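Local coordinates for aminoglycoside 6-N-acetyltransferase type Ib11 (Salmonella typhimurium, PDB 2PRB), which probably transfers an acetyl group from acetyl-coenzyme A to the 6'-amino group of aminoglycosides such as kanamycin B, conferring antibiotic resistance, at residues 102-107 with 121-126; 63-68 with 79-84. The protein carries 2 engineered substitutions. All blocks are in the same frame, centred on the assembly; numbering follows the deposited sequence.

Interaction 1: 102-107 with 121-126; sequences RGIDQL and KLVRAL. Engineered in segment 102-107: Gln106 (natural residue Leu), Leu107 (natural residue Ser). With COA (coenzyme A), chain B.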
ATOM      1  N   ARG A 102      -1.513   8.660  -7.022  1.00  8.85           N
ATOM      2  CA  ARG A 102      -1.974   7.514  -6.243  1.00  8.56           C
ATOM      3  C   ARG A 102      -0.964   7.213  -5.146  1.00  8.74           C
ATOM      4  O   ARG A 102       0.238   7.340  -5.357  1.00  8.99           O
ATOM      5  CB  ARG A 102      -2.131   6.268  -7.118  1.00  8.60           C
ATOM      6  CG  ARG A 102      -3.152   6.385  -8.246  1.00  8.16           C
ATOM      7  CD  ARG A 102      -4.594   6.400  -7.741  1.00  8.38           C
ATOM      8  NE  ARG A 102      -5.533   6.625  -8.846  1.00  8.18           N
ATOM      9  CZ  ARG A 102      -5.867   7.822  -9.323  1.00  8.99           C
ATOM     10  NH1 ARG A 102      -5.357   8.929  -8.794  1.00  8.18           N
ATOM     11  NH2 ARG A 102      -6.724   7.915 -10.335  1.00  9.19           N
ATOM     12  N   GLY A 103      -1.459   6.819  -3.981  1.00  8.64           N
ATOM     13  CA  GLY A 103      -0.594   6.333  -2.911  1.00  8.71           C
ATOM     14  C   GLY A 103      -0.815   4.852  -2.687  1.00  8.96           C
ATOM     15  O   GLY A 103      -1.870   4.317  -3.037  1.00  9.03           O
ATOM     16  N   ILE A 104       0.181   4.181  -2.112  1.00  9.04           N
ATOM     17  CA  ILE A 104       0.054   2.752  -1.819  1.00  9.19           C
ATOM     18  C   ILE A 104       0.503   2.401  -0.406  1.00  9.44           C
ATOM     19  O   ILE A 104       1.312   3.108   0.199  1.00  9.27           O
ATOM     20  CB  ILE A 104       0.811   1.846  -2.843  1.00  9.25           C
ATOM     21  CG1 ILE A 104       2.318   2.147  -2.847  1.00  9.14           C
ATOM     22  CG2 ILE A 104       0.195   1.967  -4.242  1.00  8.88           C
ATOM     23  CD1 ILE A 104       3.163   1.094  -3.558  1.00  9.37           C
ATOM     24  N   ASP A 105      -0.052   1.303   0.102  1.00  9.98           N
ATOM     25  CA  ASP A 105       0.358   0.688   1.358  1.00 10.75           C
ATOM     26  C   ASP A 105       0.214  -0.815   1.186  1.00 10.56           C
ATOM     27  O   ASP A 105      -0.639  -1.271   0.422  1.00 10.23           O
ATOM     28  CB  ASP A 105      -0.527   1.165   2.510  1.00 11.52           C
ATOM     29  CG  ASP A 105      -0.210   2.579   2.947  1.00 14.14           C
ATOM     30  OD1 ASP A 105       0.904   2.814   3.465  1.00 18.02           O
ATOM     31  OD2 ASP A 105      -1.083   3.455   2.791  1.00 17.51           O
ATOM     32  N   GLN A 106       1.044  -1.592   1.879  1.00 10.46           N
ATOM     33  CA  GLN A 106       0.978  -3.049   1.743  1.00 10.65           C
ATOM     34  C   GLN A 106       1.642  -3.794   2.893  1.00 10.34           C
ATOM     35  O   GLN A 106       2.446  -3.228   3.635  1.00  9.90           O
ATOM     36  CB  GLN A 106       1.556  -3.515   0.391  1.00 10.84           C
ATOM     37  CG  GLN A 106       3.080  -3.441   0.257  1.00 13.09           C
ATOM     38  CD  GLN A 106       3.620  -2.034   0.386  1.00 15.27           C
ATOM     39  OE1 GLN A 106       4.477  -1.766   1.232  1.00 18.28           O
ATOM     40  NE2 GLN A 106       3.112  -1.120  -0.436  1.00 15.77           N
ATOM     41  N   LEU A 107       1.291  -5.070   3.019  1.00 10.16           N
ATOM     42  CA  LEU A 107       1.847  -5.945   4.042  1.00 10.27           C
ATOM     43  C   LEU A 107       1.916  -7.378   3.521  1.00 10.67           C
ATOM     44  O   LEU A 107       1.096  -7.784   2.694  1.00 10.39           O
ATOM     45  CB  LEU A 107       0.993  -5.882   5.320  1.00 10.10           C
ATOM     46  CG  LEU A 107      -0.460  -6.378   5.279  1.00 10.00           C
ATOM     47  CD1 LEU A 107      -0.555  -7.880   5.577  1.00  9.48           C
ATOM     48  CD2 LEU A 107      -1.313  -5.592   6.260  1.00  9.87           C
ATOM     49  N   LYS A 121       8.076  -7.656  -5.369  1.00 12.77           N
ATOM     50  CA  LYS A 121       7.203  -8.183  -6.427  1.00 12.67           C
ATOM     51  C   LYS A 121       5.766  -7.671  -6.294  1.00 12.33           C
ATOM     52  O   LYS A 121       5.143  -7.301  -7.290  1.00 12.24           O
ATOM     53  CB  LYS A 121       7.212  -9.714  -6.429  1.00 13.05           C
ATOM     54  CG  LYS A 121       8.495 -10.325  -6.960  1.00 13.93           C
ATOM     55  CD  LYS A 121       8.475 -11.841  -6.833  1.00 16.44           C
ATOM     56  CE  LYS A 121       9.826 -12.446  -7.194  1.00 18.45           C
ATOM     57  NZ  LYS A 121      10.157 -12.275  -8.636  1.00 20.39           N
ATOM     58  N   LEU A 122       5.251  -7.662  -5.066  1.00 11.71           N
ATOM     59  CA  LEU A 122       3.921  -7.117  -4.775  1.00 11.39           C
ATOM     60  C   LEU A 122       3.827  -5.646  -5.199  1.00 11.18           C
ATOM     61  O   LEU A 122       2.918  -5.266  -5.941  1.00 10.83           O
ATOM     62  CB  LEU A 122       3.589  -7.275  -3.281  1.00 11.30           C
ATOM     63  CG  LEU A 122       2.179  -6.977  -2.745  1.00 11.42           C
ATOM     64  CD1 LEU A 122       2.064  -7.438  -1.294  1.00 11.33           C
ATOM     65  CD2 LEU A 122       1.789  -5.499  -2.858  1.00 11.56           C
ATOM     66  N   VAL A 123       4.768  -4.829  -4.725  1.00 10.86           N
ATOM     67  CA  VAL A 123       4.772  -3.394  -5.034  1.00 10.85           C
ATOM     68  C   VAL A 123       4.879  -3.152  -6.546  1.00 10.93           C
ATOM     69  O   VAL A 123       4.152  -2.326  -7.096  1.00 10.57           O
ATOM     70  CB  VAL A 123       5.880  -2.631  -4.255  1.00 10.92           C
ATOM     71  CG1 VAL A 123       5.961  -1.172  -4.695  1.00 10.77           C
ATOM     72  CG2 VAL A 123       5.620  -2.707  -2.746  1.00 10.54           C
ATOM     73  N   ARG A 124       5.768  -3.891  -7.212  1.00 11.19           N
ATOM     74  CA  ARG A 124       5.910  -3.783  -8.667  1.00 11.69           C
ATOM     75  C   ARG A 124       4.609  -4.100  -9.404  1.00 11.44           C
ATOM     76  O   ARG A 124       4.258  -3.415 -10.372  1.00 11.35           O
ATOM     77  CB  ARG A 124       7.062  -4.655  -9.180  1.00 12.00           C
ATOM     78  CG  ARG A 124       8.436  -4.106  -8.810  1.00 13.92           C
ATOM     79  CD  ARG A 124       9.536  -4.713  -9.657  1.00 17.53           C
ATOM     80  NE  ARG A 124      10.806  -4.006  -9.480  1.00 20.83           N
ATOM     81  CZ  ARG A 124      11.149  -2.883 -10.111  1.00 22.14           C
ATOM     82  NH1 ARG A 124      10.324  -2.313 -10.979  1.00 23.61           N
ATOM     83  NH2 ARG A 124      12.330  -2.329  -9.878  1.00 23.35           N
ATOM     84  N   ALA A 125       3.895  -5.126  -8.939  1.00 11.20           N
ATOM     85  CA  ALA A 125       2.603  -5.499  -9.520  1.00 11.10           C
ATOM     86  C   ALA A 125       1.552  -4.408  -9.304  1.00 10.85           C
ATOM     87  O   ALA A 125       0.760  -4.117 -10.205  1.00 10.80           O
ATOM     88  CB  ALA A 125       2.120  -6.830  -8.952  1.00 11.08           C
ATOM     89  N   LEU A 126       1.558  -3.803  -8.113  1.00 10.38           N
ATOM     90  CA  LEU A 126       0.613  -2.734  -7.781  1.00 10.26           C
ATOM     91  C   LEU A 126       0.884  -1.460  -8.582  1.00 10.04           C
ATOM     92  O   LEU A 126      -0.048  -0.805  -9.056  1.00  9.83           O
ATOM     93  CB  LEU A 126       0.609  -2.448  -6.270  1.00 10.12           C
ATOM     94  CG  LEU A 126      -0.429  -1.471  -5.697  1.00 10.66           C
ATOM     95  CD1 LEU A 126      -1.835  -1.709  -6.255  1.00 11.66           C
ATOM     96  CD2 LEU A 126      -0.440  -1.529  -4.171  1.00 10.73           C
TER
HETATM   97  N1A COA B 501      17.794  -1.473   7.293  1.00 32.94           N
HETATM   98  C2A COA B 501      18.111  -1.373   5.950  1.00 32.91           C
HETATM   99  N3A COA B 501      17.655  -2.335   5.064  1.00 32.84           N
HETATM  100  C4A COA B 501      16.900  -3.377   5.506  1.00 32.47           C
HETATM  101  C5A COA B 501      16.569  -3.492   6.852  1.00 32.78           C
HETATM  102  C6A COA B 501      17.023  -2.529   7.752  1.00 32.90           C
HETATM  103  N6A COA B 501      16.600  -2.534   9.013  1.00 33.50           N
HETATM  104  N7A COA B 501      15.820  -4.609   7.000  1.00 32.70           N
HETATM  105  C8A COA B 501      15.669  -5.196   5.790  1.00 32.44           C
HETATM  106  N9A COA B 501      16.335  -4.445   4.855  1.00 32.12           N
HETATM  107  C1B COA B 501      16.302  -4.590   3.386  1.00 31.26           C
HETATM  108  C2B COA B 501      16.737  -5.963   2.897  1.00 31.19           C
HETATM  109  O2B COA B 501      18.141  -6.058   2.846  1.00 31.39           O
HETATM  110  C3B COA B 501      16.097  -6.026   1.522  1.00 30.88           C
HETATM  111  O3B COA B 501      16.932  -5.433   0.553  1.00 31.92           O
HETATM  112  P3B COA B 501      18.012  -6.245  -0.325  1.00 33.33           P
HETATM  113  O7A COA B 501      17.281  -7.072  -1.355  1.00 32.99           O
HETATM  114  O8A COA B 501      18.844  -7.149   0.554  1.00 33.33           O
HETATM  115  O9A COA B 501      18.913  -5.248  -1.015  1.00 32.96           O
HETATM  116  C4B COA B 501      14.867  -5.136   1.651  1.00 29.64           C
HETATM  117  O4B COA B 501      15.007  -4.399   2.855  1.00 30.27           O
HETATM  118  C5B COA B 501      13.569  -5.931   1.686  1.00 27.74           C
HETATM  119  O5B COA B 501      13.157  -6.270   0.380  1.00 24.97           O
HETATM  120  P1A COA B 501      11.978  -7.354   0.208  1.00 23.34           P
HETATM  121  O1A COA B 501      12.489  -8.727   0.567  1.00 23.75           O
HETATM  122  O2A COA B 501      11.386  -7.326  -1.182  1.00 23.71           O
HETATM  123  O3A COA B 501      10.912  -6.827   1.293  1.00 21.95           O
HETATM  124  P2A COA B 501       9.733  -7.740   1.892  1.00 21.03           P
HETATM  125  O4A COA B 501       9.516  -8.950   1.018  1.00 20.30           O
HETATM  126  O5A COA B 501      10.015  -8.122   3.325  1.00 20.90           O
HETATM  127  O6A COA B 501       8.461  -6.758   1.802  1.00 19.49           O
HETATM  128  CBP COA B 501       7.281  -5.255   3.299  1.00 16.97           C
HETATM  129  CCP COA B 501       8.490  -5.467   2.385  1.00 17.35           C
HETATM  130  CDP COA B 501       7.365  -3.839   3.869  1.00 16.38           C
HETATM  131  CEP COA B 501       6.013  -5.370   2.450  1.00 16.50           C
HETATM  132  CAP COA B 501       7.287  -6.315   4.415  1.00 16.81           C
HETATM  133  OAP COA B 501       8.542  -6.392   5.065  1.00 17.12           O
HETATM  134  C9P COA B 501       6.169  -6.159   5.416  1.00 17.13           C
HETATM  135  O9P COA B 501       4.891  -6.651   5.105  1.00 16.38           O
HETATM  136  N8P COA B 501       6.451  -5.556   6.573  1.00 17.98           N
HETATM  137  C7P COA B 501       5.508  -5.483   7.680  1.00 18.65           C
HETATM  138  C6P COA B 501       4.396  -4.453   7.466  1.00 19.51           C
HETATM  139  C5P COA B 501       4.934  -3.143   6.928  1.00 20.76           C
HETATM  140  O5P COA B 501       5.991  -2.658   7.365  1.00 19.47           O
HETATM  141  N4P COA B 501       4.208  -2.554   5.977  1.00 21.80           N
HETATM  142  C3P COA B 501       4.676  -1.376   5.267  1.00 24.01           C
HETATM  143  C2P COA B 501       4.393  -0.088   6.030  1.00 25.91           C
HETATM  144  S1P COA B 501       4.895   1.380   5.096  1.00 29.51           S

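Interaction 2: 63-68 with 79-84; sequences ESVTPY and YAQSYV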
ATOM      1  N   GLU A  63     -13.245   6.884   1.249  1.00 14.49           N
ATOM      2  CA  GLU A  63     -12.010   7.655   1.384  1.00 14.22           C
ATOM      3  C   GLU A  63     -11.091   7.480   0.171  1.00 13.20           C
ATOM      4  O   GLU A  63      -9.888   7.748   0.247  1.00 12.91           O
ATOM      5  CB  GLU A  63     -11.278   7.293   2.685  1.00 14.82           C
ATOM      6  CG  GLU A  63     -12.051   7.652   3.959  1.00 17.28           C
ATOM      7  CD  GLU A  63     -12.194   9.149   4.167  1.00 20.36           C
ATOM      8  OE1 GLU A  63     -11.160   9.853   4.185  1.00 22.19           O
ATOM      9  OE2 GLU A  63     -13.343   9.622   4.323  1.00 22.37           O
ATOM     10  N   SER A  64     -11.677   7.042  -0.944  1.00 12.16           N
ATOM     11  CA  SER A  64     -10.947   6.772  -2.192  1.00 11.33           C
ATOM     12  C   SER A  64      -9.840   5.724  -2.013  1.00 10.89           C
ATOM     13  O   SER A  64      -8.775   5.823  -2.625  1.00 10.56           O
ATOM     14  CB  SER A  64     -10.389   8.067  -2.807  1.00 11.49           C
ATOM     15  OG  SER A  64     -11.436   8.934  -3.203  1.00 11.22           O
ATOM     16  N   VAL A  65     -10.108   4.724  -1.176  1.00 10.21           N
ATOM     17  CA  VAL A  65      -9.170   3.625  -0.939  1.00  9.97           C
ATOM     18  C   VAL A  65      -9.681   2.319  -1.553  1.00  9.71           C
ATOM     19  O   VAL A  65     -10.844   1.947  -1.363  1.00  9.56           O
ATOM     20  CB  VAL A  65      -8.890   3.432   0.584  1.00  9.75           C
ATOM     21  CG1 VAL A  65      -7.984   2.231   0.824  1.00 10.21           C
ATOM     22  CG2 VAL A  65      -8.263   4.687   1.177  1.00 10.16           C
ATOM     23  N   THR A  66      -8.802   1.634  -2.285  1.00  9.32           N
ATOM     24  CA  THR A  66      -9.109   0.337  -2.883  1.00  9.34           C
ATOM     25  C   THR A  66      -8.251  -0.756  -2.243  1.00  9.27           C
ATOM     26  O   THR A  66      -7.021  -0.686  -2.307  1.00  9.18           O
ATOM     27  CB  THR A  66      -8.871   0.353  -4.410  1.00  9.27           C
ATOM     28  OG1 THR A  66      -9.669   1.384  -5.007  1.00  9.22           O
ATOM     29  CG2 THR A  66      -9.227  -0.988  -5.029  1.00  9.43           C
ATOM     30  N   PRO A  67      -8.896  -1.751  -1.600  1.00  9.43           N
ATOM     31  CA  PRO A  67      -8.174  -2.882  -1.014  1.00  9.35           C
ATOM     32  C   PRO A  67      -7.916  -4.038  -1.986  1.00  9.61           C
ATOM     33  O   PRO A  67      -8.782  -4.383  -2.806  1.00  9.31           O
ATOM     34  CB  PRO A  67      -9.099  -3.330   0.121  1.00  9.26           C
ATOM     35  CG  PRO A  67     -10.476  -2.994  -0.362  1.00  9.38           C
ATOM     36  CD  PRO A  67     -10.347  -1.830  -1.331  1.00  9.60           C
ATOM     37  N   TYR A  68      -6.732  -4.634  -1.874  1.00  9.67           N
ATOM     38  CA  TYR A  68      -6.350  -5.780  -2.697  1.00 10.27           C
ATOM     39  C   TYR A  68      -5.818  -6.920  -1.839  1.00 10.42           C
ATOM     40  O   TYR A  68      -5.271  -6.691  -0.756  1.00  9.84           O
ATOM     41  CB  TYR A  68      -5.248  -5.407  -3.697  1.00 10.37           C
ATOM     42  CG  TYR A  68      -5.476  -4.146  -4.496  1.00 10.86           C
ATOM     43  CD1 TYR A  68      -6.141  -4.181  -5.723  1.00 10.83           C
ATOM     44  CD2 TYR A  68      -4.995  -2.921  -4.039  1.00 10.86           C
ATOM     45  CE1 TYR A  68      -6.338  -3.014  -6.463  1.00 11.04           C
ATOM     46  CE2 TYR A  68      -5.187  -1.756  -4.763  1.00 11.00           C
ATOM     47  CZ  TYR A  68      -5.858  -1.807  -5.974  1.00 11.02           C
ATOM     48  OH  TYR A  68      -6.037  -0.646  -6.685  1.00 11.99           O
ATOM     49  N   TYR A  79      -1.801  -8.164   1.840  1.00 10.39           N
ATOM     50  CA  TYR A  79      -2.843  -7.163   1.662  1.00  9.79           C
ATOM     51  C   TYR A  79      -2.195  -5.891   1.142  1.00  9.43           C
ATOM     52  O   TYR A  79      -1.076  -5.561   1.531  1.00  8.98           O
ATOM     53  CB  TYR A  79      -3.537  -6.885   3.002  1.00  9.54           C
ATOM     54  CG  TYR A  79      -4.488  -5.705   2.989  1.00  9.69           C
ATOM     55  CD1 TYR A  79      -5.780  -5.833   2.481  1.00  9.64           C
ATOM     56  CD2 TYR A  79      -4.094  -4.463   3.490  1.00  9.87           C
ATOM     57  CE1 TYR A  79      -6.657  -4.754   2.467  1.00 10.04           C
ATOM     58  CE2 TYR A  79      -4.966  -3.373   3.480  1.00 10.42           C
ATOM     59  CZ  TYR A  79      -6.246  -3.533   2.966  1.00 10.04           C
ATOM     60  OH  TYR A  79      -7.119  -2.471   2.945  1.00  9.95           O
ATOM     61  N   ALA A  80      -2.899  -5.185   0.261  1.00  9.14           N
ATOM     62  CA  ALA A  80      -2.438  -3.897  -0.239  1.00  9.23           C
ATOM     63  C   ALA A  80      -3.595  -2.914  -0.385  1.00  9.28           C
ATOM     64  O   ALA A  80      -4.761  -3.316  -0.466  1.00  9.14           O
ATOM     65  CB  ALA A  80      -1.697  -4.064  -1.567  1.00  9.14           C
ATOM     66  N   GLN A  81      -3.252  -1.629  -0.396  1.00  9.38           N
ATOM     67  CA  GLN A  81      -4.204  -0.545  -0.600  1.00  9.83           C
ATOM     68  C   GLN A  81      -3.634   0.440  -1.598  1.00  9.36           C
ATOM     69  O   GLN A  81      -2.441   0.753  -1.556  1.00  9.26           O
ATOM     70  CB  GLN A  81      -4.431   0.224   0.702  1.00 10.28           C
ATOM     71  CG  GLN A  81      -5.393  -0.408   1.651  1.00 12.34           C
ATOM     72  CD  GLN A  81      -5.456   0.308   2.991  1.00 12.81           C
ATOM     73  OE1 GLN A  81      -4.811   1.342   3.202  1.00 16.43           O
ATOM     74  NE2 GLN A  81      -6.232  -0.243   3.904  1.00 14.24           N
ATOM     75  N   SER A  82      -4.487   0.932  -2.490  1.00  8.97           N
ATOM     76  CA  SER A  82      -4.154   2.108  -3.278  1.00  8.73           C
ATOM     77  C   SER A  82      -5.182   3.185  -2.968  1.00  8.39           C
ATOM     78  O   SER A  82      -6.323   2.879  -2.624  1.00  8.45           O
ATOM     79  CB  SER A  82      -4.123   1.795  -4.775  1.00  8.74           C
ATOM     80  OG  SER A  82      -5.428   1.565  -5.275  1.00  8.72           O
ATOM     81  N   TYR A  83      -4.775   4.444  -3.080  1.00  8.28           N
ATOM     82  CA  TYR A  83      -5.678   5.550  -2.788  1.00  8.18           C
ATOM     83  C   TYR A  83      -5.421   6.755  -3.686  1.00  8.11           C
ATOM     84  O   TYR A  83      -4.308   6.949  -4.168  1.00  7.87           O
ATOM     85  CB  TYR A  83      -5.616   5.939  -1.300  1.00  8.49           C
ATOM     86  CG  TYR A  83      -4.258   6.426  -0.828  1.00  8.66           C
ATOM     87  CD1 TYR A  83      -3.907   7.775  -0.933  1.00  9.34           C
ATOM     88  CD2 TYR A  83      -3.331   5.543  -0.275  1.00  8.79           C
ATOM     89  CE1 TYR A  83      -2.661   8.232  -0.508  1.00  9.06           C
ATOM     90  CE2 TYR A  83      -2.080   5.992   0.163  1.00  8.91           C
ATOM     91  CZ  TYR A  83      -1.755   7.336   0.038  1.00  9.06           C
ATOM     92  OH  TYR A  83      -0.523   7.793   0.456  1.00  9.23           O
ATOM     93  N   VAL A  84      -6.468   7.544  -3.922  1.00  7.99           N
ATOM     94  CA  VAL A  84      -6.328   8.825  -4.609  1.00  7.85           C
ATOM     95  C   VAL A  84      -5.951   9.875  -3.563  1.00  8.32           C
ATOM     96  O   VAL A  84      -6.761  10.212  -2.695  1.00  8.26           O
ATOM     97  CB  VAL A  84      -7.628   9.233  -5.341  1.00  7.74           C
ATOM     98  CG1 VAL A  84      -7.436  10.559  -6.081  1.00  7.61           C
ATOM     99  CG2 VAL A  84      -8.071   8.131  -6.309  1.00  7.06           C
TER

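Interaction 1: 102-107 with 121-126
A polar amide lies buried against a valine methyl where strand 102-107 meets helix 121-126: NE2 of the engineered Gln106 sits 3.8 Å from Val123 CG2. The chain of Gln106 rises with CG between its own backbone N and carbonyl carbon (chi1 73°) and then bends at its second torsion, which brings the amide against that methyl, the two side chains lying roughly perpendicular. Both amide atoms also have hydrogen-bond partners beyond the two segments; that of OE1 is Tyr154 OH, weakly, at a residue that binds CoA. Lower on the same side chain, Gln106 CB rests 3.8 Å from Leu122 CD2, while the other methyl of that leucine, CD1, approaches the carbonyl oxygen of Leu107. The strand and helix are the first two elements of the beta-alpha-beta unit 101-108, 118-131, 138-141, part of the GNAT acetyltransferase fold, and run nearly antiparallel (148°) with axes 9.7 Å apart. Ile104 splits its branches between two helix residues: CG2 meets Leu126 CD2 at 3.6 Å, and CD1 reaches Val123 CG1 at 3.8 Å. The Ile104 and Leu126 side chains pass side by side, pointing opposite ways, whereas Ile104 crosses Val123 almost perpendicularly. No hydrogen bond joins strand to helix; the strand's backbone is bonded to its sheet neighbours 75-84 and 138-141, and Gln106 O to the cofactor. N4P of coenzyme A donates a weak hydrogen bond to Gln106 O, 3.0 Å long and bent to 127° at the hydrogen, and its O9P comes within 3.3 Å of CA of Leu107, which is also engineered.

Interaction 2: 63-68 with 79-84
The beta hairpin of strands 65-72 and 75-84 brings 63-68 and 79-84 together as antiparallel neighbours in the central sheet of the GNAT fold. Thr66 pairs with Ser82 and Tyr68 with Ala80 as hydrogen-bonded pairs; Val65-Tyr83 and Pro67-Gln81 are the non-hydrogen-bonded ones. The Thr66 N to Ser82 O bond is short, 2.8 Å, and almost straight at 174°. Where 63-68 begins and 79-84 finishes, Val84 N donates to Ser64 O over 3.2 Å, just where Ser64, with positive phi, closes the preceding helix as the C-prime residue of a Schellman motif. On the face of Tyr68, Ala80 and Ser82, the Tyr68 ring reaches diagonally along the neighbouring strand until its OH lies 2.7 Å from Ser82 OG, a hydrogen bond in which either may donate. The serine hydroxyl stands at the ring edge, near its plane, because OG is placed between the backbone N and carbonyl carbon (chi1 71°). Leu126 and Leu129 of helix 118-131 touch this tyrosine. On the other face Val65 divides its methyls, CG1 lying 3.8 Å from Gln81 CG and CG2 at the same range from Tyr83 CB. Gln81 NE2 donates to Tyr79 OH at 2.6 Å, the oxygen lying in the amide plane, and this holds the phenol where Pro67 CB packs 3.7 Å from Tyr79 CE1. Proline has no amide hydrogen to give, yet it falls at a non-hydrogen-bonded position, so the ladder of five backbone bonds loses nothing to it; the buried hydroxyl of Ser82 is satisfied by its tyrosine partner.

In the fold
Strand 75-84 is the common neighbour: it pairs with 63-68 in interaction 2 and lies beside strand 101-108 of interaction 1, to which it is joined by the probable hydrogen bonds Gln81 N to Asp105 O and Leu107 N to Tyr79 O. Interaction 1 is wholly buried and held by apolar contact between sheet and helix, whereas interaction 2 is partly buried and held chiefly by backbone hydrogen bonds within the sheet. Helix 118-131 serves both: Leu126, which packs on Ile104, also touches Tyr68 and Ala80. Coenzyme A contacts the strand of interaction 1, while the side chain of Tyr79 in the hairpin lies about 9 Å from it.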